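Local coordinates for Ketoacyl_synth_N domain-containing protein (Photorhabdus luminescens subsp. laumondii, PDB 6SMO) that probably takes part in the 3-oxoacyl-[acyl-carrier-protein] synthase chemistry of its family, and has a pentaoxododecanal ligand in a pocket, at residues Arg4-Gly9 against Glu228-Ala233; Ala178-Cys183 against Phe224-Glu229. All blocks are in the same frame, centred on the assembly; numbering follows the deposited sequence.

Contacts 1 and 2 are the two flanks of one strand. Strand 218-229 runs antiparallel to strand 5-13 in contact 1 and to strand 180-187 in contact 2, and the centres of the two contacts lie about 7 Å apart. E228 and E229 belong to both. The flanks are also joined directly: G9 O of contact 1 lies 2.7 Å from V226 N of contact 2, a probable hydrogen bond, while V7 CG2 rests 3.8 Å from L227 CD1. The residues lining the ligand pocket, V129, A130, W133 and F134, belong to neither contact, which both lie in the sheet of the thiolase-like domain.

Contact 1. Residues Arg4-Gly9 against Glu228-Ala233; sequences RVVVTG and EERQHA
V6 and E228 form the hydrogen-bonded pair of a short antiparallel pairing: V6 N donates to E228 O at 3.0 Å, and E228 N to V6 O at 3.1 Å. V5 and E229 follow as a non-hydrogen-bonded pair, on the side packed by I173 of helix 161-175. Beyond it R230 N, already in the helix, gives a more bent bond to R4 O (2.9 Å, 141° at the hydrogen).

The charged groups sit at both ends. R4 and R230 run alongside each other, and their guanidinium groups stack face to face with centres 3.6 Å apart and planes at 5°. The repulsion expected of two cations is probably eased by E243, which forms a salt bridge with R4 NE. At the far end E228 leaves the strand with CG between its backbone N and carbonyl carbon (chi1 56°) and then extends. This brings OE2 to 2.7 Å from T8 OG1, whose proton could instead serve V226 O. R236 forms a salt bridge with the same OE2, while OE1, lying in the H232 ring plane, accepts from H232 ND1 (3.0 Å) above the carboxylate plane.

Apolar packing fills the middle. V6 CG2 and T8 CG2 both meet A233 CB, V6 at 3.9 Å, where a methyl is small enough for the helix to lie close to the strand.

E229 is the N-cap: its bent chain turns the carboxylate back to accept from Q231 N and H232 N. The whole is a strand passing directly into a capped helix, beside a neighbouring strand of the thiolase-fold sheet.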
loop_
_atom_site.group_PDB
_atom_site.type_symbol
_atom_site.label_atom_id
_atom_site.label_comp_id
_atom_site.label_asym_id
_atom_site.label_seq_id
_atom_site.Cartn_x
_atom_site.Cartn_y
_atom_site.Cartn_z
ATOM N N ARG C 4 -3.291 -26.503 -3.494
ATOM C CA ARG C 4 -2.128 -26.745 -2.599
ATOM C C ARG C 4 -0.991 -25.800 -3.008
ATOM O O ARG C 4 -0.682 -25.736 -4.214
ATOM C CB ARG C 4 -1.712 -28.218 -2.655
ATOM C CG ARG C 4 -2.768 -29.175 -2.118
ATOM C CD ARG C 4 -2.413 -30.632 -2.346
ATOM N NE ARG C 4 -1.349 -31.095 -1.465
ATOM C CZ ARG C 4 -0.828 -32.322 -1.477
ATOM N NH1 ARG C 4 0.136 -32.635 -0.627
ATOM N NH2 ARG C 4 -1.265 -33.229 -2.334
ATOM N N VAL C 5 -0.413 -25.089 -2.035
ATOM C CA VAL C 5 0.670 -24.077 -2.229
ATOM C C VAL C 5 1.973 -24.653 -1.664
ATOM O O VAL C 5 1.933 -25.213 -0.549
ATOM C CB VAL C 5 0.311 -22.739 -1.556
ATOM C CG1 VAL C 5 1.329 -21.652 -1.871
ATOM C CG2 VAL C 5 -1.090 -22.277 -1.926
ATOM N N VAL C 6 3.080 -24.505 -2.400
ATOM C CA VAL C 6 4.420 -25.061 -2.040
ATOM C C VAL C 6 5.490 -23.979 -2.232
ATOM O O VAL C 6 5.334 -23.141 -3.143
ATOM C CB VAL C 6 4.747 -26.327 -2.859
ATOM C CG1 VAL C 6 3.913 -27.516 -2.410
ATOM C CG2 VAL C 6 4.599 -26.105 -4.357
ATOM N N VAL C 7 6.534 -24.014 -1.397
ATOM C CA VAL C 7 7.727 -23.116 -1.467
ATOM C C VAL C 7 8.769 -23.794 -2.364
ATOM O O VAL C 7 9.162 -24.933 -2.041
ATOM C CB VAL C 7 8.299 -22.826 -0.064
ATOM C CG1 VAL C 7 9.436 -21.815 -0.110
ATOM C CG2 VAL C 7 7.223 -22.369 0.910
ATOM N N THR C 8 9.189 -23.127 -3.445
ATOM C CA THR C 8 10.141 -23.657 -4.461
ATOM C C THR C 8 11.496 -22.938 -4.376
ATOM O O THR C 8 12.504 -23.564 -4.758
ATOM C CB THR C 8 9.546 -23.568 -5.871
ATOM O OG1 THR C 8 9.016 -22.255 -6.060
ATOM C CG2 THR C 8 8.465 -24.600 -6.109
ATOM N N GLY C 9 11.524 -21.686 -3.907
ATOM C CA GLY C 9 12.757 -20.886 -3.770
ATOM C C GLY C 9 12.669 -19.897 -2.620
ATOM O O GLY C 9 11.553 -19.423 -2.332
ATOM N N GLU C 228 4.282 -21.041 -5.091
ATOM C CA GLU C 228 3.582 -21.378 -6.359
ATOM C C GLU C 228 2.704 -22.620 -6.172
ATOM O O GLU C 228 2.949 -23.396 -5.227
ATOM C CB GLU C 228 4.579 -21.562 -7.506
ATOM C CG GLU C 228 5.651 -22.604 -7.247
ATOM C CD GLU C 228 6.540 -22.869 -8.450
ATOM O OE1 GLU C 228 6.049 -23.475 -9.425
ATOM O OE2 GLU C 228 7.715 -22.454 -8.420
ATOM N N GLU C 229 1.718 -22.779 -7.061
ATOM C CA GLU C 229 0.712 -23.876 -7.056
ATOM C C GLU C 229 1.435 -25.216 -7.234
ATOM O O GLU C 229 2.408 -25.264 -8.014
ATOM C CB GLU C 229 -0.327 -23.617 -8.150
ATOM C CG GLU C 229 -1.592 -24.446 -8.011
ATOM C CD GLU C 229 -1.619 -25.721 -8.836
ATOM O OE1 GLU C 229 -1.942 -26.785 -8.268
ATOM O OE2 GLU C 229 -1.324 -25.645 -10.046
ATOM N N ARG C 230 0.973 -26.255 -6.529
ATOM C CA ARG C 230 1.669 -27.564 -6.386
ATOM C C ARG C 230 1.797 -28.245 -7.754
ATOM O O ARG C 230 2.903 -28.732 -8.061
ATOM C CB ARG C 230 0.922 -28.465 -5.397
ATOM C CG ARG C 230 1.663 -29.745 -5.038
ATOM C CD ARG C 230 1.033 -30.466 -3.863
ATOM N NE ARG C 230 1.653 -31.761 -3.614
ATOM C CZ ARG C 230 1.390 -32.883 -4.284
ATOM N NH1 ARG C 230 2.019 -34.001 -3.963
ATOM N NH2 ARG C 230 0.508 -32.891 -5.270
ATOM N N GLN C 231 0.712 -28.287 -8.533
ATOM C CA GLN C 231 0.668 -28.947 -9.868
ATOM C C GLN C 231 1.592 -28.200 -10.839
ATOM O O GLN C 231 2.255 -28.879 -11.645
ATOM C CB GLN C 231 -0.767 -29.019 -10.397
ATOM C CG GLN C 231 -1.689 -29.892 -9.552
ATOM C CD GLN C 231 -1.246 -31.335 -9.498
ATOM O OE1 GLN C 231 -1.048 -31.902 -8.426
ATOM N NE2 GLN C 231 -1.079 -31.941 -10.663
ATOM N N HIS C 232 1.644 -26.866 -10.754
ATOM C CA HIS C 232 2.530 -25.994 -11.574
ATOM C C HIS C 232 4.002 -26.301 -11.262
ATOM O O HIS C 232 4.818 -26.270 -12.204
ATOM C CB HIS C 232 2.205 -24.510 -11.347
ATOM C CG HIS C 232 2.993 -23.582 -12.211
ATOM N ND1 HIS C 232 4.242 -23.114 -11.849
ATOM C CD2 HIS C 232 2.718 -23.037 -13.417
ATOM C CE1 HIS C 232 4.702 -22.317 -12.793
ATOM N NE2 HIS C 232 3.785 -22.253 -13.767
ATOM N N ALA C 233 4.320 -26.576 -9.992
ATOM C CA ALA C 233 5.684 -26.898 -9.506
ATOM C C ALA C 233 6.104 -28.286 -10.007
ATOM O O ALA C 233 7.250 -28.420 -10.478
ATOM C CB ALA C 233 5.734 -26.814 -8.000
#

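Contact 2. Residues Ala178-Cys183 against Phe224-Glu229; sequences AEVMLC and FLVLEE
C183 sends its sulfur into the side chains of the opposing strand, where SG lies 3.6 Å from L227 CD1 and 3.9 Å from L225 CB. SG sits between the backbone N and the carbonyl carbon (chi1 67°), which directs it along the face shared by M181, L225 and L227; a compact, weakly polar thiol suits this place, where the side chain also touches A169 and Y99. C183 O takes an almost straight bond from L225 N (2.8 Å, 176°).

L227 turns both methyls toward that sulfur, and its side chain also touches I173. L227 O accepts from M181 N at 2.7 Å, whereas the return bond, L227 N to M181 O, is weak.

E179, at the margin, contributes mainly its backbone: O accepts from E229 N at 2.9 Å. Its carboxylate turns to R95 in a salt bridge, while that of E229 takes the backbone N-H groups of Q231 and H232; E179 OE1 stays 5.1 Å from E229 OE2, so the repulsion is probably mild.

On the reverse face V226 lies beside V180 and L182, with L182 CD1 3.8 Å from V226 CG2, V226 against A80 and L182 against V77 of helix 68-84.

The chemistry is divided: backbone amides and carbonyls bind the strands, aliphatic groups pack both faces, joined on one by the thiol of C183, and the acids find partners outside the pair.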
loop_
_atom_site.group_PDB
_atom_site.type_symbol
_atom_site.label_atom_id
_atom_site.label_comp_id
_atom_site.label_asym_id
_atom_site.label_seq_id
_atom_site.Cartn_x
_atom_site.Cartn_y
_atom_site.Cartn_z
ATOM N N ALA C 178 -3.410 -16.382 -9.182
ATOM C CA ALA C 178 -2.085 -16.503 -9.836
ATOM C C ALA C 178 -1.473 -17.877 -9.533
ATOM O O ALA C 178 -1.863 -18.488 -8.521
ATOM C CB ALA C 178 -1.186 -15.383 -9.373
ATOM N N GLU C 179 -0.548 -18.333 -10.384
ATOM C CA GLU C 179 0.162 -19.636 -10.255
ATOM C C GLU C 179 1.429 -19.463 -9.409
ATOM O O GLU C 179 1.749 -20.394 -8.649
ATOM C CB GLU C 179 0.526 -20.211 -11.626
ATOM C CG GLU C 179 -0.500 -21.192 -12.158
ATOM C CD GLU C 179 -1.877 -20.592 -12.379
ATOM O OE1 GLU C 179 -2.842 -21.084 -11.763
ATOM O OE2 GLU C 179 -1.979 -19.632 -13.167
ATOM N N VAL C 180 2.129 -18.333 -9.563
ATOM C CA VAL C 180 3.388 -18.003 -8.826
ATOM C C VAL C 180 3.163 -16.712 -8.029
ATOM O O VAL C 180 2.368 -15.869 -8.485
ATOM C CB VAL C 180 4.586 -17.868 -9.789
ATOM C CG1 VAL C 180 5.907 -17.788 -9.038
ATOM C CG2 VAL C 180 4.625 -18.997 -10.809
ATOM N N MET C 181 3.839 -16.577 -6.884
ATOM C CA MET C 181 3.778 -15.378 -6.003
ATOM C C MET C 181 5.148 -15.130 -5.361
ATOM O O MET C 181 5.667 -16.052 -4.702
ATOM C CB MET C 181 2.734 -15.556 -4.897
ATOM C CG MET C 181 1.320 -15.247 -5.343
ATOM S SD MET C 181 1.087 -13.485 -5.680
ATOM C CE MET C 181 -0.662 -13.451 -6.069
ATOM N N LEU C 182 5.696 -13.925 -5.547
ATOM C CA LEU C 182 6.918 -13.438 -4.852
ATOM C C LEU C 182 6.487 -12.723 -3.567
ATOM O O LEU C 182 6.351 -11.484 -3.592
ATOM C CB LEU C 182 7.707 -12.503 -5.778
ATOM C CG LEU C 182 8.576 -13.180 -6.839
ATOM C CD1 LEU C 182 9.701 -13.977 -6.198
ATOM C CD2 LEU C 182 7.748 -14.066 -7.758
ATOM N N CYS C 183 6.258 -13.491 -2.496
ATOM C CA CYS C 183 5.829 -12.994 -1.162
ATOM C C CYS C 183 7.052 -12.831 -0.253
ATOM O O CYS C 183 7.977 -13.661 -0.352
ATOM C CB CYS C 183 4.819 -13.937 -0.518
ATOM S SG CYS C 183 5.521 -15.544 -0.068
ATOM N N PHE C 224 12.456 -13.120 1.269
ATOM C CA PHE C 224 11.405 -13.417 0.260
ATOM C C PHE C 224 11.344 -14.925 -0.008
ATOM O O PHE C 224 12.386 -15.608 0.081
ATOM C CB PHE C 224 11.656 -12.629 -1.028
ATOM C CG PHE C 224 11.054 -11.246 -1.039
ATOM C CD1 PHE C 224 11.732 -10.170 -0.488
ATOM C CD2 PHE C 224 9.802 -11.024 -1.592
ATOM C CE1 PHE C 224 11.174 -8.902 -0.495
ATOM C CE2 PHE C 224 9.245 -9.754 -1.599
ATOM C CZ PHE C 224 9.931 -8.696 -1.050
ATOM N N LEU C 225 10.139 -15.412 -0.322
ATOM C CA LEU C 225 9.849 -16.817 -0.710
ATOM C C LEU C 225 9.178 -16.819 -2.087
ATOM O O LEU C 225 8.425 -15.868 -2.377
ATOM C CB LEU C 225 8.932 -17.456 0.341
ATOM C CG LEU C 225 9.500 -17.550 1.756
ATOM C CD1 LEU C 225 9.138 -16.320 2.578
ATOM C CD2 LEU C 225 9.005 -18.809 2.454
ATOM N N VAL C 226 9.449 -17.846 -2.898
ATOM C CA VAL C 226 8.740 -18.117 -4.183
ATOM C C VAL C 226 7.661 -19.171 -3.910
ATOM O O VAL C 226 7.956 -20.375 -4.049
ATOM C CB VAL C 226 9.708 -18.563 -5.297
ATOM C CG1 VAL C 226 8.985 -18.819 -6.612
ATOM C CG2 VAL C 226 10.833 -17.562 -5.502
ATOM N N LEU C 227 6.470 -18.725 -3.503
ATOM C CA LEU C 227 5.252 -19.571 -3.378
ATOM C C LEU C 227 4.679 -19.804 -4.779
ATOM O O LEU C 227 4.627 -18.832 -5.560
ATOM C CB LEU C 227 4.229 -18.877 -2.470
ATOM C CG LEU C 227 4.255 -19.291 -1.000
ATOM C CD1 LEU C 227 5.650 -19.155 -0.408
ATOM C CD2 LEU C 227 3.251 -18.479 -0.196
ATOM N N GLU C 228 4.282 -21.041 -5.091
ATOM C CA GLU C 228 3.582 -21.378 -6.359
ATOM C C GLU C 228 2.704 -22.620 -6.172
ATOM O O GLU C 228 2.949 -23.396 -5.227
ATOM C CB GLU C 228 4.579 -21.562 -7.506
ATOM C CG GLU C 228 5.651 -22.604 -7.247
ATOM C CD GLU C 228 6.540 -22.869 -8.450
ATOM O OE1 GLU C 228 6.049 -23.475 -9.425
ATOM O OE2 GLU C 228 7.715 -22.454 -8.420
ATOM N N GLU C 229 1.718 -22.779 -7.061
ATOM C CA GLU C 229 0.712 -23.876 -7.056
ATOM C C GLU C 229 1.435 -25.216 -7.234
ATOM O O GLU C 229 2.408 -25.264 -8.014
ATOM C CB GLU C 229 -0.327 -23.617 -8.150
ATOM C CG GLU C 229 -1.592 -24.446 -8.011
ATOM C CD GLU C 229 -1.619 -25.721 -8.836
ATOM O OE1 GLU C 229 -1.942 -26.785 -8.268
ATOM O OE2 GLU C 229 -1.324 -25.645 -10.046
#